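Local coordinates for protein betaine aldehyde dehydrogenase (Staphylococcus aureus subsp. aureus COL, PDB 4QTO) that catalyses the NAD-dependent oxidation of betaine aldehyde to glycine betaine, at residues A[281-286]-A[315-320]; A[394-399]-A[416-421]; A[434-439]-A[459-464]; A[443-448]-A[469-474]. All coordinates share one frame; numbering follows the deposited sequence.

Contact 1. Residues A[281-286]-A[315-320]; sequences GGKNPN and AGSRIL
Asn284 reaches across with its side-chain amide, ND2 donating to Ala315 O at 2.9 Å, and the acceptor lies nearly in the amide plane. ND2 also donates to the carbonyl oxygen of the modified cysteine at position 313, while OD1 accepts from Ala443 N, so the amide is held at both ends. The backbone oxygen of Asn284 takes Arg318 N at 3.3 Å. Then the ladder becomes regular: Asn286 N gives to Arg318 O at 2.9 Å, and Leu320 N to Asn286 O at 2.9 Å, almost straight at 173°. These are the first rungs of a parallel pair, strands 285-288 and 318-322, in the seven-stranded alpha/beta sheet of what is, as in the family, the catalytic domain. Gly316 centres an inverse gamma turn just before the second strand. On the Pro285 face, Pro285 CB meets Leu320 CD1 at 4.1 Å. Lys283, kinked in mid-chain, passes nearly perpendicular to Arg318, its CD 3.8 Å from Arg318 CB. Its NZ is hydrogen-bonded to Glu413 O and to a water that donates to Ser317 O. Arg318 carries its guanidinium on a fully extended chain, with CG anti to the backbone N (chi1 -173°), to a salt bridge with Glu423; a water also joins NH1 to Lys283 O. Another water links Asn286 ND2, 3.0 Å away, with Gly316 O.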
loop_
_atom_site.group_PDB
_atom_site.type_symbol
_atom_site.label_atom_id
_atom_site.label_comp_id
_atom_site.label_asym_id
_atom_site.label_seq_id
_atom_site.Cartn_x
_atom_site.Cartn_y
_atom_site.Cartn_z
ATOM N N GLY A 281 -17.372 -22.148 8.180
ATOM C CA GLY A 281 -18.197 -22.814 7.179
ATOM C C GLY A 281 -19.249 -21.906 6.617
ATOM O O GLY A 281 -19.286 -20.725 6.913
ATOM N N GLY A 282 -20.101 -22.462 5.786
ATOM C CA GLY A 282 -21.098 -21.676 5.124
ATOM C C GLY A 282 -22.237 -22.453 4.495
ATOM O O GLY A 282 -22.298 -23.647 4.560
ATOM N N LYS A 283 -23.168 -21.711 3.937
ATOM C CA LYS A 283 -24.303 -22.244 3.146
ATOM C C LYS A 283 -24.082 -21.533 1.823
ATOM O O LYS A 283 -24.670 -20.478 1.546
ATOM C CB LYS A 283 -25.629 -21.802 3.770
ATOM C CG LYS A 283 -26.830 -22.115 2.940
ATOM C CD LYS A 283 -26.889 -23.576 2.550
ATOM C CE LYS A 283 -26.932 -24.476 3.762
ATOM N NZ LYS A 283 -27.330 -25.853 3.396
ATOM N N ASN A 284 -23.222 -22.128 0.995
ATOM C CA ASN A 284 -22.703 -21.382 -0.150
ATOM C C ASN A 284 -23.546 -21.517 -1.380
ATOM O O ASN A 284 -23.782 -22.645 -1.820
ATOM C CB ASN A 284 -21.282 -21.869 -0.404
ATOM C CG ASN A 284 -20.459 -21.893 0.871
ATOM O OD1 ASN A 284 -20.161 -20.872 1.447
ATOM N ND2 ASN A 284 -20.203 -23.113 1.380
ATOM N N PRO A 285 -23.993 -20.382 -1.934
ATOM C CA PRO A 285 -24.846 -20.440 -3.106
ATOM C C PRO A 285 -24.112 -20.692 -4.414
ATOM O O PRO A 285 -23.039 -20.136 -4.637
ATOM C CB PRO A 285 -25.495 -19.068 -3.106
ATOM C CG PRO A 285 -24.452 -18.162 -2.548
ATOM C CD PRO A 285 -23.765 -18.988 -1.498
ATOM N N ASN A 286 -24.749 -21.453 -5.306
ATOM C CA ASN A 286 -24.239 -21.691 -6.666
ATOM C C ASN A 286 -25.385 -21.214 -7.550
ATOM O O ASN A 286 -26.416 -21.899 -7.680
ATOM C CB ASN A 286 -23.920 -23.155 -6.839
ATOM C CG ASN A 286 -23.270 -23.445 -8.162
ATOM O OD1 ASN A 286 -23.198 -22.560 -9.026
ATOM N ND2 ASN A 286 -22.794 -24.667 -8.339
ATOM N N ALA A 315 -18.388 -25.702 0.156
ATOM C CA ALA A 315 -19.139 -26.541 -0.781
ATOM C C ALA A 315 -20.355 -25.796 -1.274
ATOM O O ALA A 315 -21.022 -25.067 -0.533
ATOM C CB ALA A 315 -19.598 -27.816 -0.077
ATOM N N GLY A 316 -20.699 -26.037 -2.532
ATOM C CA GLY A 316 -21.838 -25.410 -3.160
ATOM C C GLY A 316 -23.067 -26.203 -2.838
ATOM O O GLY A 316 -23.664 -26.838 -3.724
ATOM N N SER A 317 -23.480 -26.150 -1.574
ATOM C CA SER A 317 -24.627 -26.939 -1.184
ATOM C C SER A 317 -25.975 -26.329 -1.526
ATOM O O SER A 317 -26.981 -27.052 -1.491
ATOM C CB SER A 317 -24.612 -27.171 0.326
ATOM O OG SER A 317 -24.822 -25.973 1.030
ATOM N N ARG A 318 -26.018 -25.029 -1.831
ATOM C CA ARG A 318 -27.266 -24.346 -2.086
ATOM C C ARG A 318 -27.339 -23.904 -3.542
ATOM O O ARG A 318 -26.865 -22.823 -3.899
ATOM C CB ARG A 318 -27.462 -23.168 -1.154
ATOM C CG ARG A 318 -28.830 -22.543 -1.271
ATOM C CD ARG A 318 -29.008 -21.349 -0.364
ATOM N NE ARG A 318 -30.390 -20.893 -0.433
ATOM C CZ ARG A 318 -30.886 -19.942 0.350
ATOM N NH1 ARG A 318 -30.102 -19.330 1.222
ATOM N NH2 ARG A 318 -32.169 -19.605 0.265
ATOM N N ILE A 319 -27.948 -24.739 -4.375
ATOM C CA ILE A 319 -28.031 -24.399 -5.800
ATOM C C ILE A 319 -29.271 -23.544 -6.015
ATOM O O ILE A 319 -30.376 -23.874 -5.546
ATOM C CB ILE A 319 -28.059 -25.627 -6.699
ATOM C CG1 ILE A 319 -26.762 -26.442 -6.536
ATOM C CG2 ILE A 319 -28.295 -25.200 -8.150
ATOM C CD1 ILE A 319 -26.795 -27.823 -7.103
ATOM N N LEU A 320 -29.087 -22.415 -6.683
ATOM C CA LEU A 320 -30.154 -21.476 -7.031
ATOM C C LEU A 320 -30.154 -21.423 -8.547
ATOM O O LEU A 320 -29.190 -20.965 -9.155
ATOM C CB LEU A 320 -29.911 -20.100 -6.446
ATOM C CG LEU A 320 -29.990 -20.007 -4.945
ATOM C CD1 LEU A 320 -29.389 -18.757 -4.363
ATOM C CD2 LEU A 320 -31.435 -20.097 -4.555
HETATM O O HOH W 1 -24.138 -25.883 3.587
HETATM O O HOH W 2 -22.381 -25.037 1.734
HETATM O O HOH W 3 -27.190 -18.930 0.824
HETATM O O HOH W 4 -28.415 -26.580 1.002
HETATM O O HOH W 5 -22.825 -26.973 -6.358
#

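Contact 2. Residues A[394-399]-A[416-421]; sequences LFFEPT and FGPVVT
The side chains of Phe396 and Pro418 run nearly perpendicular to each other, Pro418 CG sitting at the edge of the phenyl ring, near its plane, 4.0 Å from Phe396 CD2. The benzyl group is swung to this spot by a first torsion that puts CG anti to the backbone N (chi1 -166°). The same Pro418 CG also lies 3.7 Å from Phe396 O, so the pyrrolidine packs against both ring and backbone of that residue. Further along, Thr399 and Val419 stand on one face of the sheet, CB of the threonine 4.0 Å from CG2 of the valine. The hydroxyl of Thr399 is turned back on its own chain, OG1 donating to Glu397 O at 2.7 Å from above the carbonyl plane; it also accepts from Gly382 N. Two backbone bonds join the segments: Thr399 N to Pro418 O at 2.8 Å, bent to 139°, and Val420 N to Thr399 O at 3.1 Å. Thr399 O has a second donor in Tyr306 OH, and Tyr306, from helix 294-306, packs against Pro398, Pro418 and Val420. On the side of Phe396, Ile364 and Glu365 of helix 358-373 touch the ring. Pro418 centres an inverse gamma turn, from which the chain enters strand 419-425 beside strand 399-402, the parallel pairing expected of the alpha/beta catalytic domain of aldehyde dehydrogenases.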
loop_
_atom_site.group_PDB
_atom_site.type_symbol
_atom_site.label_atom_id
_atom_site.label_comp_id
_atom_site.label_asym_id
_atom_site.label_seq_id
_atom_site.Cartn_x
_atom_site.Cartn_y
_atom_site.Cartn_z
ATOM N N LEU A 394 -17.606 -45.618 5.853
ATOM C CA LEU A 394 -18.534 -44.572 6.231
ATOM C C LEU A 394 -19.076 -43.826 5.019
ATOM O O LEU A 394 -18.998 -42.606 4.924
ATOM C CB LEU A 394 -17.841 -43.613 7.194
ATOM C CG LEU A 394 -17.416 -44.246 8.533
ATOM C CD1 LEU A 394 -16.435 -43.369 9.251
ATOM C CD2 LEU A 394 -18.641 -44.465 9.406
ATOM N N PHE A 395 -19.651 -44.580 4.089
ATOM C CA PHE A 395 -20.193 -43.995 2.880
ATOM C C PHE A 395 -21.622 -43.478 3.028
ATOM O O PHE A 395 -22.432 -43.980 3.833
ATOM C CB PHE A 395 -20.092 -44.979 1.716
ATOM C CG PHE A 395 -18.695 -45.220 1.264
ATOM C CD1 PHE A 395 -18.124 -44.378 0.317
ATOM C CD2 PHE A 395 -17.942 -46.230 1.809
ATOM C CE1 PHE A 395 -16.815 -44.571 -0.092
ATOM C CE2 PHE A 395 -16.639 -46.417 1.412
ATOM C CZ PHE A 395 -16.083 -45.597 0.443
ATOM N N PHE A 396 -21.892 -42.430 2.257
ATOM C CA PHE A 396 -23.221 -41.850 2.186
ATOM C C PHE A 396 -23.410 -41.438 0.720
ATOM O O PHE A 396 -22.511 -40.847 0.132
ATOM C CB PHE A 396 -23.411 -40.687 3.140
ATOM C CG PHE A 396 -24.857 -40.306 3.303
ATOM C CD1 PHE A 396 -25.644 -40.966 4.233
ATOM C CD2 PHE A 396 -25.413 -39.340 2.527
ATOM C CE1 PHE A 396 -26.988 -40.664 4.365
ATOM C CE2 PHE A 396 -26.751 -39.020 2.666
ATOM C CZ PHE A 396 -27.532 -39.678 3.568
ATOM N N GLU A 397 -24.555 -41.801 0.145
ATOM C CA GLU A 397 -24.770 -41.546 -1.263
ATOM C C GLU A 397 -24.840 -40.060 -1.602
ATOM O O GLU A 397 -25.384 -39.280 -0.828
ATOM C CB GLU A 397 -26.061 -42.177 -1.725
ATOM C CG GLU A 397 -26.046 -43.700 -1.746
ATOM C CD GLU A 397 -27.428 -44.298 -2.039
ATOM O OE1 GLU A 397 -28.486 -43.611 -1.901
ATOM O OE2 GLU A 397 -27.450 -45.512 -2.337
ATOM N N PRO A 398 -24.318 -39.677 -2.780
ATOM C CA PRO A 398 -24.484 -38.277 -3.188
ATOM C C PRO A 398 -25.969 -38.033 -3.373
ATOM O O PRO A 398 -26.698 -38.863 -3.969
ATOM C CB PRO A 398 -23.676 -38.156 -4.473
ATOM C CG PRO A 398 -23.519 -39.554 -4.958
ATOM C CD PRO A 398 -23.513 -40.445 -3.733
ATOM N N THR A 399 -26.417 -36.889 -2.869
ATOM C CA THR A 399 -27.834 -36.624 -2.727
ATOM C C THR A 399 -28.252 -35.281 -3.296
ATOM O O THR A 399 -27.511 -34.287 -3.172
ATOM C CB THR A 399 -28.137 -36.635 -1.208
ATOM O OG1 THR A 399 -27.718 -37.891 -0.639
ATOM C CG2 THR A 399 -29.589 -36.391 -0.891
ATOM N N PHE A 416 -22.805 -30.194 5.571
ATOM C CA PHE A 416 -21.400 -30.581 5.415
ATOM C C PHE A 416 -21.264 -32.042 4.991
ATOM O O PHE A 416 -20.424 -32.806 5.493
ATOM C CB PHE A 416 -20.689 -30.352 6.730
ATOM C CG PHE A 416 -19.289 -29.902 6.609
ATOM C CD1 PHE A 416 -19.020 -28.603 6.225
ATOM C CD2 PHE A 416 -18.241 -30.735 6.960
ATOM C CE1 PHE A 416 -17.714 -28.148 6.165
ATOM C CE2 PHE A 416 -16.933 -30.276 6.910
ATOM C CZ PHE A 416 -16.677 -28.993 6.503
ATOM N N GLY A 417 -22.099 -32.455 4.051
ATOM C CA GLY A 417 -22.080 -33.792 3.524
ATOM C C GLY A 417 -22.327 -33.752 2.028
ATOM O O GLY A 417 -22.460 -32.660 1.450
ATOM N N PRO A 418 -22.504 -34.935 1.400
ATOM C CA PRO A 418 -22.627 -34.982 -0.065
ATOM C C PRO A 418 -24.062 -34.750 -0.460
ATOM O O PRO A 418 -24.754 -35.652 -0.949
ATOM C CB PRO A 418 -22.138 -36.377 -0.402
ATOM C CG PRO A 418 -22.471 -37.184 0.802
ATOM C CD PRO A 418 -22.340 -36.278 1.991
ATOM N N VAL A 419 -24.510 -33.535 -0.198
ATOM C CA VAL A 419 -25.916 -33.172 -0.347
ATOM C C VAL A 419 -26.019 -31.752 -0.861
ATOM O O VAL A 419 -25.337 -30.850 -0.336
ATOM C CB VAL A 419 -26.596 -33.172 1.042
ATOM C CG1 VAL A 419 -28.061 -32.775 0.960
ATOM C CG2 VAL A 419 -26.443 -34.518 1.751
ATOM N N VAL A 420 -26.871 -31.559 -1.852
ATOM C CA VAL A 420 -27.209 -30.222 -2.352
ATOM C C VAL A 420 -28.719 -30.058 -2.351
ATOM O O VAL A 420 -29.458 -31.033 -2.461
ATOM C CB VAL A 420 -26.685 -29.951 -3.781
ATOM C CG1 VAL A 420 -25.182 -30.210 -3.854
ATOM C CG2 VAL A 420 -27.392 -30.788 -4.831
ATOM N N THR A 421 -29.171 -28.813 -2.183
ATOM C CA THR A 421 -30.582 -28.452 -2.333
ATOM C C THR A 421 -30.679 -27.637 -3.620
ATOM O O THR A 421 -29.685 -27.013 -4.031
ATOM C CB THR A 421 -31.130 -27.585 -1.169
ATOM O OG1 THR A 421 -30.287 -26.433 -0.965
ATOM C CG2 THR A 421 -31.200 -28.380 0.103
#

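Contact 3. Residues A[434-439]-A[459-464]; sequences LANDSI and NKLKLG
A side-chain amide standing in for a peptide group ties the C-terminal part of helix 428-436 to the segment following helix 451-460: Asn436 binds the backbone on both sides of Leu461. Its OD1 accepts Lys462 N at 2.9 Å in an almost straight bond (177°), and its ND2 donates to Lys460 O at 3.0 Å, with that oxygen close to the amide plane. Gripped at both ends, the amide has its rotation fixed. Lys462, the centre of an inverse gamma turn, lies crosswise to it, CB 3.7 Å from Asn436 OD1 and CD 4.1 Å from Asn436 CG. Beyond the amide the lysine chain turns at its last torsion, and its NZ forms a salt bridge with Glu84 of the second subunit. The preceding residue, Ala435, touches Leu461 CD2 with its CB at 3.7 Å, and this apolar pair is buried. Ala435 rests in turn on Pro285, Ile287 and Leu320, while Leu461 also packs on Ile287 and Val446. Ala435 thus lies over strands 285-288 and 318-322 and Leu461 over 285-288 and 443-447, with the neighbouring subunit close to the lysine side.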
loop_
_atom_site.group_PDB
_atom_site.type_symbol
_atom_site.label_atom_id
_atom_site.label_comp_id
_atom_site.label_asym_id
_atom_site.label_seq_id
_atom_site.Cartn_x
_atom_site.Cartn_y
_atom_site.Cartn_z
ATOM N N LEU A 434 -32.376 -14.411 -2.338
ATOM C CA LEU A 434 -32.306 -15.771 -1.806
ATOM C C LEU A 434 -30.896 -16.137 -1.371
ATOM O O LEU A 434 -30.677 -16.675 -0.293
ATOM C CB LEU A 434 -32.798 -16.781 -2.841
ATOM C CG LEU A 434 -34.295 -16.752 -3.098
ATOM C CD1 LEU A 434 -34.613 -17.681 -4.254
ATOM C CD2 LEU A 434 -35.049 -17.186 -1.844
ATOM N N ALA A 435 -29.906 -15.816 -2.196
ATOM C CA ALA A 435 -28.528 -16.146 -1.875
ATOM C C ALA A 435 -28.069 -15.501 -0.567
ATOM O O ALA A 435 -27.333 -16.143 0.201
ATOM C CB ALA A 435 -27.606 -15.756 -3.019
ATOM N N ASN A 436 -28.529 -14.266 -0.326
ATOM C CA ASN A 436 -28.173 -13.529 0.873
ATOM C C ASN A 436 -29.045 -13.874 2.083
ATOM O O ASN A 436 -28.738 -13.433 3.208
ATOM C CB ASN A 436 -28.211 -12.024 0.612
ATOM C CG ASN A 436 -27.004 -11.538 -0.159
ATOM O OD1 ASN A 436 -25.916 -12.135 -0.089
ATOM N ND2 ASN A 436 -27.167 -10.422 -0.832
ATOM N N ASP A 437 -30.062 -14.709 1.863
ATOM C CA ASP A 437 -30.974 -15.095 2.946
ATOM C C ASP A 437 -30.462 -16.341 3.673
ATOM O O ASP A 437 -30.981 -17.463 3.484
ATOM C CB ASP A 437 -32.373 -15.366 2.398
ATOM C CG ASP A 437 -33.393 -15.616 3.501
ATOM O OD1 ASP A 437 -33.136 -15.192 4.636
ATOM O OD2 ASP A 437 -34.472 -16.233 3.231
ATOM N N SER A 438 -29.368 -16.166 4.415
ATOM C CA SER A 438 -28.826 -17.215 5.279
ATOM C C SER A 438 -28.015 -16.481 6.323
ATOM O O SER A 438 -27.770 -15.266 6.209
ATOM C CB SER A 438 -27.915 -18.280 4.582
ATOM O OG SER A 438 -26.558 -17.926 4.521
ATOM N N ILE A 439 -27.605 -17.207 7.345
ATOM C CA ILE A 439 -26.785 -16.591 8.380
ATOM C C ILE A 439 -25.324 -16.570 7.993
ATOM O O ILE A 439 -24.528 -15.945 8.712
ATOM C CB ILE A 439 -26.908 -17.339 9.736
ATOM C CG1 ILE A 439 -26.369 -18.779 9.643
ATOM C CG2 ILE A 439 -28.354 -17.357 10.222
ATOM C CD1 ILE A 439 -26.238 -19.483 10.994
ATOM N N ASN A 459 -21.233 -8.281 -7.036
ATOM C CA ASN A 459 -21.084 -7.120 -6.175
ATOM C C ASN A 459 -22.127 -7.031 -5.071
ATOM O O ASN A 459 -21.885 -6.376 -4.051
ATOM C CB ASN A 459 -21.037 -5.864 -7.024
ATOM C CG ASN A 459 -19.650 -5.657 -7.657
ATOM O OD1 ASN A 459 -18.639 -5.486 -6.954
ATOM N ND2 ASN A 459 -19.592 -5.699 -8.981
ATOM N N LYS A 460 -23.274 -7.684 -5.272
ATOM C CA LYS A 460 -24.354 -7.667 -4.291
ATOM C C LYS A 460 -24.405 -8.862 -3.330
ATOM O O LYS A 460 -25.146 -8.810 -2.335
ATOM C CB LYS A 460 -25.707 -7.506 -4.987
ATOM C CG LYS A 460 -25.869 -6.127 -5.637
ATOM C CD LYS A 460 -27.335 -5.847 -5.931
ATOM C CE LYS A 460 -27.603 -4.387 -6.273
ATOM N NZ LYS A 460 -27.044 -4.033 -7.603
ATOM N N LEU A 461 -23.617 -9.914 -3.591
ATOM C CA LEU A 461 -23.591 -11.076 -2.703
ATOM C C LEU A 461 -22.739 -10.799 -1.490
ATOM O O LEU A 461 -21.589 -10.338 -1.618
ATOM C CB LEU A 461 -23.059 -12.297 -3.433
ATOM C CG LEU A 461 -23.887 -12.743 -4.630
ATOM C CD1 LEU A 461 -23.229 -13.936 -5.319
ATOM C CD2 LEU A 461 -25.311 -13.108 -4.202
ATOM N N LYS A 462 -23.271 -11.081 -0.305
ATOM C CA LYS A 462 -22.521 -10.876 0.957
ATOM C C LYS A 462 -21.689 -12.106 1.276
ATOM O O LYS A 462 -22.042 -12.932 2.160
ATOM C CB LYS A 462 -23.474 -10.504 2.080
ATOM C CG LYS A 462 -24.186 -9.190 1.788
ATOM C CD LYS A 462 -25.379 -9.053 2.718
ATOM C CE LYS A 462 -26.331 -7.946 2.294
ATOM N NZ LYS A 462 -25.647 -6.641 2.380
ATOM N N LEU A 463 -20.583 -12.225 0.536
ATOM C CA LEU A 463 -19.707 -13.394 0.592
ATOM C C LEU A 463 -18.256 -12.978 0.491
ATOM O O LEU A 463 -17.949 -12.046 -0.271
ATOM C CB LEU A 463 -19.991 -14.303 -0.638
ATOM C CG LEU A 463 -21.411 -14.836 -0.798
ATOM C CD1 LEU A 463 -21.588 -15.495 -2.159
ATOM C CD2 LEU A 463 -21.737 -15.792 0.340
ATOM N N GLY A 464 -17.369 -13.665 1.208
ATOM C CA GLY A 464 -15.933 -13.334 1.164
ATOM C C GLY A 464 -15.265 -13.621 -0.162
ATOM O O GLY A 464 -14.260 -12.984 -0.516
#

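Contact 4. Residues A[443-448]-A[469-474]; sequences AGAVFS and NDFHPY
The Phe447 ring lies obliquely against the backbone of Asn469 and Asp470, with Asn469 CA making an off-centre CH-pi contact 4.1 Å from the ring centroid. CZ of Phe447 comes within 3.4 Å of Asp470 O, a buried oxygen that finds no partner in the model. The side chains of Phe447 and Asn469 run alongside each other in opposite senses, ring and amide planes 56° apart, and Asn469 OD1 lies 3.6 Å from Phe447 CD2. Phe471 brings its ring obliquely to Ala445, CD2 being 3.5 Å from CB. At the edge of this ring, in its plane, is His472 CG, and Phe471 CD1 sits over the centre of one face of the imidazole. With CG anti to its carbonyl carbon (chi1 -64°), Asn469 brings its amide back to Ser448, just after strand 443-447: OD1 accepts Ser448 N at 3.0 Å, and ND2 donates to Ser448 O at 3.0 Å from above the carbonyl plane, that oxygen lying in the amide plane. A backbone bond, Asn469 N to Val446 O at 2.9 Å, completes a three-bond grip. Asn469 has left-handed helical backbone angles, and from it the chain doubles back, residues 469-471 running 157° from the direction of 445-448. Phe471 also meets Trp467 with its ring, and Asp470 OD2 accepts from Asn509 of the second subunit. The turn thus closes off the end of strand 465-468 beside strand 443-447, with Gln300 of helix 294-306 against Phe447, Asp470 and Phe471, and Ile451 of helix 451-460 touching Asn469.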
loop_
_atom_site.group_PDB
_atom_site.type_symbol
_atom_site.label_atom_id
_atom_site.label_comp_id
_atom_site.label_asym_id
_atom_site.label_seq_id
_atom_site.Cartn_x
_atom_site.Cartn_y
_atom_site.Cartn_z
ATOM N N ALA A 443 -18.588 -18.150 0.667
ATOM C CA ALA A 443 -18.248 -18.174 -0.766
ATOM C C ALA A 443 -19.449 -18.498 -1.595
ATOM O O ALA A 443 -20.453 -18.963 -1.065
ATOM C CB ALA A 443 -17.170 -19.225 -1.008
ATOM N N GLY A 444 -19.348 -18.266 -2.897
ATOM C CA GLY A 444 -20.443 -18.613 -3.797
ATOM C C GLY A 444 -20.050 -18.363 -5.228
ATOM O O GLY A 444 -19.012 -17.787 -5.495
ATOM N N ALA A 445 -20.923 -18.785 -6.146
ATOM C CA ALA A 445 -20.633 -18.635 -7.572
ATOM C C ALA A 445 -21.826 -18.100 -8.337
ATOM O O ALA A 445 -22.992 -18.271 -7.934
ATOM C CB ALA A 445 -20.280 -19.977 -8.171
ATOM N N VAL A 446 -21.511 -17.483 -9.474
ATOM C CA VAL A 446 -22.507 -17.036 -10.422
ATOM C C VAL A 446 -22.106 -17.543 -11.791
ATOM O O VAL A 446 -20.977 -17.298 -12.251
ATOM C CB VAL A 446 -22.615 -15.488 -10.511
ATOM C CG1 VAL A 446 -23.795 -15.154 -11.426
ATOM C CG2 VAL A 446 -22.772 -14.878 -9.134
ATOM N N PHE A 447 -23.009 -18.287 -12.442
ATOM C CA PHE A 447 -22.798 -18.824 -13.794
ATOM C C PHE A 447 -23.711 -18.093 -14.779
ATOM O O PHE A 447 -24.967 -18.130 -14.643
ATOM C CB PHE A 447 -23.045 -20.333 -13.845
ATOM C CG PHE A 447 -21.935 -21.125 -13.252
ATOM C CD1 PHE A 447 -21.850 -21.333 -11.886
ATOM C CD2 PHE A 447 -20.913 -21.607 -14.052
ATOM C CE1 PHE A 447 -20.772 -22.018 -11.332
ATOM C CE2 PHE A 447 -19.827 -22.274 -13.498
ATOM C CZ PHE A 447 -19.747 -22.485 -12.146
ATOM N N SER A 448 -23.088 -17.436 -15.749
ATOM C CA SER A 448 -23.784 -16.758 -16.825
ATOM C C SER A 448 -22.796 -16.358 -17.904
ATOM O O SER A 448 -21.701 -15.931 -17.553
ATOM C CB SER A 448 -24.414 -15.455 -16.311
ATOM O OG SER A 448 -25.027 -14.733 -17.383
ATOM N N ASN A 469 -18.343 -17.949 -13.155
ATOM C CA ASN A 469 -18.112 -19.082 -14.031
ATOM C C ASN A 469 -17.013 -20.058 -13.564
ATOM O O ASN A 469 -16.203 -20.552 -14.357
ATOM C CB ASN A 469 -17.925 -18.660 -15.479
ATOM C CG ASN A 469 -19.173 -18.024 -16.055
ATOM O OD1 ASN A 469 -20.286 -18.475 -15.797
ATOM N ND2 ASN A 469 -19.000 -16.925 -16.808
ATOM N N ASP A 470 -17.005 -20.316 -12.259
ATOM C CA ASP A 470 -16.099 -21.276 -11.660
ATOM C C ASP A 470 -16.684 -21.668 -10.316
ATOM O O ASP A 470 -17.668 -21.057 -9.858
ATOM C CB ASP A 470 -14.684 -20.700 -11.522
ATOM C CG ASP A 470 -13.590 -21.764 -11.638
ATOM O OD1 ASP A 470 -13.779 -22.928 -11.218
ATOM O OD2 ASP A 470 -12.505 -21.406 -12.175
ATOM N N PHE A 471 -16.099 -22.688 -9.702
ATOM C CA PHE A 471 -16.478 -23.088 -8.361
ATOM C C PHE A 471 -15.258 -23.730 -7.711
ATOM O O PHE A 471 -14.618 -24.581 -8.328
ATOM C CB PHE A 471 -17.719 -24.047 -8.301
ATOM C CG PHE A 471 -18.434 -23.934 -7.016
ATOM C CD1 PHE A 471 -17.902 -24.517 -5.885
ATOM C CD2 PHE A 471 -19.583 -23.157 -6.893
ATOM C CE1 PHE A 471 -18.483 -24.320 -4.667
ATOM C CE2 PHE A 471 -20.148 -22.948 -5.655
ATOM C CZ PHE A 471 -19.601 -23.539 -4.556
ATOM N N HIS A 472 -14.932 -23.273 -6.499
ATOM C CA HIS A 472 -13.858 -23.781 -5.614
ATOM C C HIS A 472 -12.512 -23.046 -5.532
ATOM O O HIS A 472 -11.847 -23.182 -4.515
ATOM C CB HIS A 472 -13.540 -25.283 -5.761
ATOM C CG HIS A 472 -14.583 -26.221 -5.210
ATOM N ND1 HIS A 472 -14.968 -26.217 -3.884
ATOM C CD2 HIS A 472 -15.265 -27.229 -5.802
ATOM C CE1 HIS A 472 -15.847 -27.186 -3.680
ATOM N NE2 HIS A 472 -16.055 -27.807 -4.827
ATOM N N PRO A 473 -12.117 -22.281 -6.556
ATOM C CA PRO A 473 -10.757 -21.731 -6.438
ATOM C C PRO A 473 -10.433 -20.862 -5.243
ATOM O O PRO A 473 -11.172 -19.956 -4.888
ATOM C CB PRO A 473 -10.629 -20.862 -7.702
ATOM C CG PRO A 473 -11.532 -21.447 -8.683
ATOM C CD PRO A 473 -12.671 -22.075 -7.906
ATOM N N TYR A 474 -9.297 -21.163 -4.613
ATOM C CA TYR A 474 -8.733 -20.338 -3.536
ATOM C C TYR A 474 -7.219 -20.442 -3.738
ATOM O O TYR A 474 -6.726 -21.408 -4.363
ATOM C CB TYR A 474 -9.136 -20.773 -2.124
ATOM C CG TYR A 474 -8.986 -22.255 -1.827
ATOM C CD1 TYR A 474 -7.741 -22.863 -1.677
ATOM C CD2 TYR A 474 -10.119 -23.056 -1.723
ATOM C CE1 TYR A 474 -7.636 -24.233 -1.450
ATOM C CE2 TYR A 474 -10.023 -24.414 -1.479
ATOM C CZ TYR A 474 -8.782 -24.995 -1.342
ATOM O OH TYR A 474 -8.681 -26.355 -1.122
#

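Contacts 1, 2 and 4 all reach one seven-stranded sheet. Contact 1 pairs its central strands 285-288 and 318-322; contact 2, about 13 Å away between centres, begins the pairing of 399-402 with 419-425, and contact 4, about 10 Å from contact 1 between centres on the other flank, joins strand 443-447 to the loop after strand 465-468. Backbone bonds of Thr421 to Ser317 and Ile319, and of Ala445 to Pro285, link the three. Contact 3, about 10 Å from contact 1 between centres, packs on this sheet from the region of helices 428-436 and 451-460. Contacts 1 and 2 follow in sequence; the segments of contacts 3 and 4 alternate along the chain, and both contacts touch the second subunit.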